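Local coordinates for protein ubiquitin conjugating enzyme (PDB 2PWQ) that probably accepts activated ubiquitin as a thioester and passes it on to target proteins, as ubiquitin-conjugating (E2) enzymes do, at residues F52-G57 / T73-I78; T93-P98 / A131-P136. All coordinates share one frame; numbering follows the deposited sequence.

Contact 1 (F52-G57 / T73-I78); sequences FFEWVG and TLAITI
The central beta hairpin of the E2 fold brings strand 54-60 against strand 71-77 in the four-stranded antiparallel sheet, and W55 and I78 meet at its helix-facing side. W55 faces I76 and G57 faces L74 as hydrogen-bonded pairs, while E54 with T77 and V56 with A75 are non-hydrogen-bonded pairs. In the W55-I76 pair, W55 N donates to I76 O at 2.9 Å, and I76 N returns a bond to W55 O at 2.8 Å. One bond reaches past the strand end, where I78 N points almost straight at F53 O, 2.8 Å away with 173° at the hydrogen.

W55, I76 and L74 share the buried face. The methyl tip of I78 lies over the indole, CD1 standing 3.4 Å from the centroid of the five-membered ring of W55 in a CH-pi contact. The indole is also tethered at its polar corner: W55 NE1 donates to F52 O at 2.9 Å, although the bond is bent and the nitrogen stands above the carbonyl plane. Further along, I76 CG1 lies anti to its own carbonyl carbon (chi1 -53°), which, with the chain extended at chi2, brings I76 CD1 to 3.6 Å from G57 N. Glycine suits that place, since its bare backbone lets this methyl rest directly against N and CA of G57.

Beyond the hairpin, W55 touches L28 and L32 of helix 23-37 and I122 of helix 122-134. The partly exposed E54, V56, A75 and T77 take the other face. The cross-strand bonds thus pair the amides of W55, G57, L74, I76 and I78, while the apolar side chains on the helix side bury that face of the hairpin.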
loop_
_atom_site.group_PDB
_atom_site.type_symbol
_atom_site.label_atom_id
_atom_site.label_comp_id
_atom_site.label_asym_id
_atom_site.label_seq_id
_atom_site.Cartn_x
_atom_site.Cartn_y
_atom_site.Cartn_z
ATOM N N PHE A 52 15.276 -10.530 2.916
ATOM C CA PHE A 52 14.360 -10.307 4.029
ATOM C C PHE A 52 13.947 -8.818 4.131
ATOM O O PHE A 52 13.002 -8.464 4.842
ATOM C CB PHE A 52 15.044 -10.762 5.317
ATOM C CG PHE A 52 14.262 -11.766 6.098
ATOM C CD1 PHE A 52 13.332 -11.355 7.054
ATOM C CD2 PHE A 52 14.461 -13.119 5.889
ATOM C CE1 PHE A 52 12.598 -12.270 7.767
ATOM C CE2 PHE A 52 13.736 -14.059 6.618
ATOM C CZ PHE A 52 12.799 -13.630 7.562
ATOM N N PHE A 53 14.658 -7.965 3.398
ATOM C CA PHE A 53 14.425 -6.515 3.391
ATOM C C PHE A 53 13.595 -6.075 2.190
ATOM O O PHE A 53 13.456 -4.899 1.904
ATOM C CB PHE A 53 15.760 -5.755 3.496
ATOM C CG PHE A 53 16.372 -5.855 4.865
ATOM C CD1 PHE A 53 16.163 -4.856 5.810
ATOM C CD2 PHE A 53 17.110 -6.970 5.232
ATOM C CE1 PHE A 53 16.691 -4.961 7.079
ATOM C CE2 PHE A 53 17.641 -7.084 6.503
ATOM C CZ PHE A 53 17.438 -6.073 7.433
ATOM N N GLU A 54 13.025 -7.040 1.496
ATOM C CA GLU A 54 12.214 -6.728 0.331
ATOM C C GLU A 54 10.989 -7.602 0.371
ATOM O O GLU A 54 11.093 -8.833 0.242
ATOM C CB GLU A 54 13.007 -6.909 -0.974
ATOM C CG GLU A 54 12.211 -6.598 -2.248
ATOM C CD GLU A 54 11.895 -5.118 -2.427
ATOM O OE1 GLU A 54 12.729 -4.269 -2.009
ATOM O OE2 GLU A 54 10.803 -4.797 -2.992
ATOM N N TRP A 55 9.831 -6.975 0.599
ATOM C CA TRP A 55 8.598 -7.732 0.622
ATOM C C TRP A 55 7.663 -7.301 -0.484
ATOM O O TRP A 55 7.795 -6.259 -1.087
ATOM C CB TRP A 55 7.833 -7.616 1.944
ATOM C CG TRP A 55 8.572 -7.877 3.221
ATOM C CD1 TRP A 55 9.821 -8.427 3.378
ATOM C CD2 TRP A 55 8.076 -7.621 4.558
ATOM N NE1 TRP A 55 10.144 -8.493 4.720
ATOM C CE2 TRP A 55 9.086 -8.026 5.465
ATOM C CE3 TRP A 55 6.872 -7.118 5.065
ATOM C CZ2 TRP A 55 8.940 -7.909 6.862
ATOM C CZ3 TRP A 55 6.725 -7.004 6.462
ATOM C CH2 TRP A 55 7.757 -7.401 7.336
ATOM N N VAL A 56 6.699 -8.159 -0.707
ATOM C CA VAL A 56 5.572 -7.905 -1.531
ATOM C C VAL A 56 4.432 -7.790 -0.548
ATOM O O VAL A 56 4.283 -8.671 0.302
ATOM C CB VAL A 56 5.314 -9.131 -2.405
ATOM C CG1 VAL A 56 4.055 -8.942 -3.179
ATOM C CG2 VAL A 56 6.475 -9.316 -3.334
ATOM N N GLY A 57 3.650 -6.714 -0.646
ATOM C CA GLY A 57 2.429 -6.548 0.133
ATOM C C GLY A 57 1.154 -6.709 -0.670
ATOM O O GLY A 57 1.146 -6.477 -1.881
ATOM N N THR A 73 -1.210 -5.439 -5.230
ATOM C CA THR A 73 0.139 -5.820 -4.882
ATOM C C THR A 73 0.971 -4.577 -4.754
ATOM O O THR A 73 0.835 -3.679 -5.599
ATOM C CB THR A 73 0.732 -6.685 -6.006
ATOM O OG1 THR A 73 -0.079 -7.850 -6.115
ATOM C CG2 THR A 73 2.123 -7.073 -5.683
ATOM N N LEU A 74 1.815 -4.527 -3.709
ATOM C CA LEU A 74 2.749 -3.424 -3.480
ATOM C C LEU A 74 4.175 -3.973 -3.307
ATOM O O LEU A 74 4.357 -5.140 -2.996
ATOM C CB LEU A 74 2.335 -2.560 -2.242
ATOM C CG LEU A 74 0.923 -1.938 -2.169
ATOM C CD1 LEU A 74 -0.127 -2.911 -1.538
ATOM C CD2 LEU A 74 0.925 -0.607 -1.426
ATOM N N ALA A 75 5.172 -3.109 -3.482
ATOM C CA ALA A 75 6.580 -3.442 -3.289
ATOM C C ALA A 75 7.030 -2.713 -2.060
ATOM O O ALA A 75 6.895 -1.513 -2.003
ATOM C CB ALA A 75 7.444 -2.980 -4.537
ATOM N N ILE A 76 7.572 -3.442 -1.096
ATOM C CA ILE A 76 7.983 -2.885 0.204
ATOM C C ILE A 76 9.510 -3.022 0.396
ATOM O O ILE A 76 10.022 -4.121 0.602
ATOM C CB ILE A 76 7.233 -3.593 1.346
ATOM C CG1 ILE A 76 5.716 -3.552 1.089
ATOM C CG2 ILE A 76 7.626 -2.988 2.744
ATOM C CD1 ILE A 76 4.917 -4.517 1.933
ATOM N N THR A 77 10.261 -1.934 0.298
ATOM C CA THR A 77 11.684 -2.065 0.567
ATOM C C THR A 77 12.017 -1.534 1.958
ATOM O O THR A 77 11.778 -0.340 2.276
ATOM C CB THR A 77 12.602 -1.474 -0.540
ATOM O OG1 THR A 77 12.881 -0.117 -0.261
ATOM C CG2 THR A 77 11.980 -1.551 -1.913
ATOM N N ILE A 78 12.525 -2.430 2.806
ATOM C CA ILE A 78 12.722 -2.141 4.237
ATOM C C ILE A 78 14.166 -1.755 4.446
ATOM O O ILE A 78 15.054 -2.488 3.992
ATOM C CB ILE A 78 12.373 -3.367 5.078
ATOM C CG1 ILE A 78 10.938 -3.773 4.796
ATOM C CG2 ILE A 78 12.623 -3.115 6.579
ATOM C CD1 ILE A 78 10.635 -5.172 5.093
#

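Contact 2 (T93-P98 / A131-P136); sequences TKIWHP and ALLSDP
L132 and L133, in the last turn of helix 122-134, meet H97 in the loop that follows the sheet of this E2 fold. H97 and P98 form the His-Pro of the family's HPN motif, which N99 completes, and L132 also touches N99. The side chain of L132 lies about 7 Å from that of C108, the predicted thioester cysteine.

The carbonyl of L132 is the polar centre of the contact. H97 NE2 donates to L132 O at 2.9 Å, with a bent angle of 139° at the hydrogen, and the nitrogen approaches from above the carbonyl plane. The same oxygen receives a weak bond from D135 N, so a carbonyl at the helix end, where regular backbone partners run out, gains a side-chain donor. Imidazole suits this place because it has a nitrogen on each side: H97 ND1 pairs with N99 N, and the two bonds together fix the rotation of the ring.

L133 comes next and supplies the greasy flank. Its CD1 lies 3.8 Å from I95 CD1 and 4.0 Å from H97 CD2. I95 reaches it as an extended chain, CG1 anti to the backbone N (chi1 -178°); its unbent CG1-CD1 arm gives an apolar residue the reach to meet the leucine methyl.

Past the helix, P136 lies against the loop, its side chain crossing that of H97 at about a right angle. A compact proline can sit against both neighbours: P136 CB is 3.6 Å from H97 NE2, and it lies equally close to P98 CG.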
loop_
_atom_site.group_PDB
_atom_site.type_symbol
_atom_site.label_atom_id
_atom_site.label_comp_id
_atom_site.label_asym_id
_atom_site.label_seq_id
_atom_site.Cartn_x
_atom_site.Cartn_y
_atom_site.Cartn_z
ATOM N N THR A 93 0.505 -3.125 -8.560
ATOM C CA THR A 93 -0.750 -3.189 -9.302
ATOM C C THR A 93 -1.095 -1.770 -9.750
ATOM O O THR A 93 -0.960 -0.791 -8.997
ATOM C CB THR A 93 -1.853 -3.762 -8.424
ATOM O OG1 THR A 93 -1.440 -5.042 -7.953
ATOM C CG2 THR A 93 -3.136 -3.956 -9.181
ATOM N N LYS A 94 -1.470 -1.640 -11.011
ATOM C CA LYS A 94 -1.858 -0.361 -11.561
ATOM C C LYS A 94 -3.228 0.006 -11.010
ATOM O O LYS A 94 -4.117 -0.859 -10.890
ATOM C CB LYS A 94 -1.921 -0.509 -13.106
ATOM C CG LYS A 94 -1.979 0.825 -13.798
ATOM C CD LYS A 94 -2.506 0.703 -15.184
ATOM C CE LYS A 94 -1.422 0.858 -16.178
ATOM N NZ LYS A 94 -0.310 1.861 -15.953
ATOM N N ILE A 95 -3.425 1.297 -10.730
ATOM C CA ILE A 95 -4.563 1.778 -9.956
ATOM C C ILE A 95 -4.836 3.255 -10.310
ATOM O O ILE A 95 -3.892 4.039 -10.550
ATOM C CB ILE A 95 -4.345 1.504 -8.390
ATOM C CG1 ILE A 95 -5.540 1.957 -7.526
ATOM C CG2 ILE A 95 -3.015 2.140 -7.872
ATOM C CD1 ILE A 95 -5.431 1.688 -5.997
ATOM N N TRP A 96 -6.132 3.597 -10.393
ATOM C CA TRP A 96 -6.586 4.952 -10.703
ATOM C C TRP A 96 -7.065 5.604 -9.390
ATOM O O TRP A 96 -8.159 5.302 -8.943
ATOM C CB TRP A 96 -7.774 4.884 -11.658
ATOM C CG TRP A 96 -8.134 6.181 -12.258
ATOM C CD1 TRP A 96 -9.259 6.902 -12.030
ATOM C CD2 TRP A 96 -7.378 6.895 -13.231
ATOM N NE1 TRP A 96 -9.242 8.050 -12.770
ATOM C CE2 TRP A 96 -8.103 8.068 -13.536
ATOM C CE3 TRP A 96 -6.166 6.637 -13.903
ATOM C CZ2 TRP A 96 -7.656 9.013 -14.481
ATOM C CZ3 TRP A 96 -5.694 7.590 -14.828
ATOM C CH2 TRP A 96 -6.457 8.761 -15.122
ATOM N N HIS A 97 -6.268 6.506 -8.838
ATOM C CA HIS A 97 -6.474 7.102 -7.513
ATOM C C HIS A 97 -5.706 8.419 -7.425
ATOM O O HIS A 97 -4.542 8.482 -7.838
ATOM C CB HIS A 97 -5.933 6.163 -6.426
ATOM C CG HIS A 97 -6.405 6.506 -5.034
ATOM N ND1 HIS A 97 -5.810 7.476 -4.245
ATOM C CD2 HIS A 97 -7.389 5.964 -4.286
ATOM C CE1 HIS A 97 -6.451 7.557 -3.091
ATOM N NE2 HIS A 97 -7.414 6.647 -3.086
ATOM N N PRO A 98 -6.342 9.510 -6.902
ATOM C CA PRO A 98 -5.654 10.809 -6.904
ATOM C C PRO A 98 -4.361 10.819 -6.108
ATOM O O PRO A 98 -3.485 11.659 -6.338
ATOM C CB PRO A 98 -6.689 11.768 -6.278
ATOM C CG PRO A 98 -7.666 10.858 -5.561
ATOM C CD PRO A 98 -7.718 9.623 -6.396
ATOM N N ALA A 131 -6.762 2.620 3.965
ATOM C CA ALA A 131 -7.642 3.725 4.376
ATOM C C ALA A 131 -7.721 4.795 3.288
ATOM O O ALA A 131 -8.811 5.240 2.950
ATOM C CB ALA A 131 -7.220 4.338 5.765
ATOM N N LEU A 132 -6.568 5.195 2.744
ATOM C CA LEU A 132 -6.535 6.083 1.569
ATOM C C LEU A 132 -7.425 5.633 0.402
ATOM O O LEU A 132 -8.080 6.455 -0.223
ATOM C CB LEU A 132 -5.131 6.242 1.063
ATOM C CG LEU A 132 -4.412 7.493 1.458
ATOM C CD1 LEU A 132 -3.132 7.582 0.688
ATOM C CD2 LEU A 132 -5.311 8.733 1.198
ATOM N N LEU A 133 -7.443 4.340 0.112
ATOM C CA LEU A 133 -8.316 3.787 -0.936
ATOM C C LEU A 133 -9.780 4.123 -0.633
ATOM O O LEU A 133 -10.565 4.533 -1.515
ATOM C CB LEU A 133 -8.139 2.271 -1.035
ATOM C CG LEU A 133 -7.120 1.735 -2.070
ATOM C CD1 LEU A 133 -5.974 2.738 -2.422
ATOM C CD2 LEU A 133 -6.582 0.409 -1.634
ATOM N N SER A 134 -10.137 3.928 0.638
ATOM C CA SER A 134 -11.468 4.269 1.149
ATOM C C SER A 134 -11.773 5.732 1.174
ATOM O O SER A 134 -12.942 6.104 1.155
ATOM C CB SER A 134 -11.614 3.792 2.589
ATOM O OG SER A 134 -11.964 2.444 2.583
ATOM N N ASP A 135 -10.753 6.571 1.249
ATOM C CA ASP A 135 -10.995 7.949 1.520
ATOM C C ASP A 135 -9.917 8.793 0.835
ATOM O O ASP A 135 -8.967 9.265 1.486
ATOM C CB ASP A 135 -11.005 8.099 3.067
ATOM C CG ASP A 135 -11.515 9.435 3.536
ATOM O OD1 ASP A 135 -12.183 10.137 2.748
ATOM O OD2 ASP A 135 -11.285 9.755 4.731
ATOM N N PRO A 136 -10.056 8.997 -0.507
ATOM C CA PRO A 136 -9.008 9.704 -1.248
ATOM C C PRO A 136 -8.865 11.166 -0.799
ATOM O O PRO A 136 -9.853 11.796 -0.441
ATOM C CB PRO A 136 -9.460 9.600 -2.739
ATOM C CG PRO A 136 -10.538 8.553 -2.784
ATOM C CD PRO A 136 -11.176 8.604 -1.369
#

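In the fold
Both contacts belong to the one E2 domain, on opposite sides of the chain's centre, with their own centres about 19 Å apart. Contact 1 is the larger and only partly buried, with one face of the hairpin against helices and the other partly exposed; repeated backbone bonds hold it. Contact 2 is smaller but buried, joins a loop to a helix end, and relies on one side-chain-to-backbone bond amid apolar touches. Helix 122-134 serves both: its early residues I122 and L126 pack on contact 1, and its last turn belongs to contact 2. The two also meet directly, since T73 N and T93 OG1 probably form a hydrogen bond.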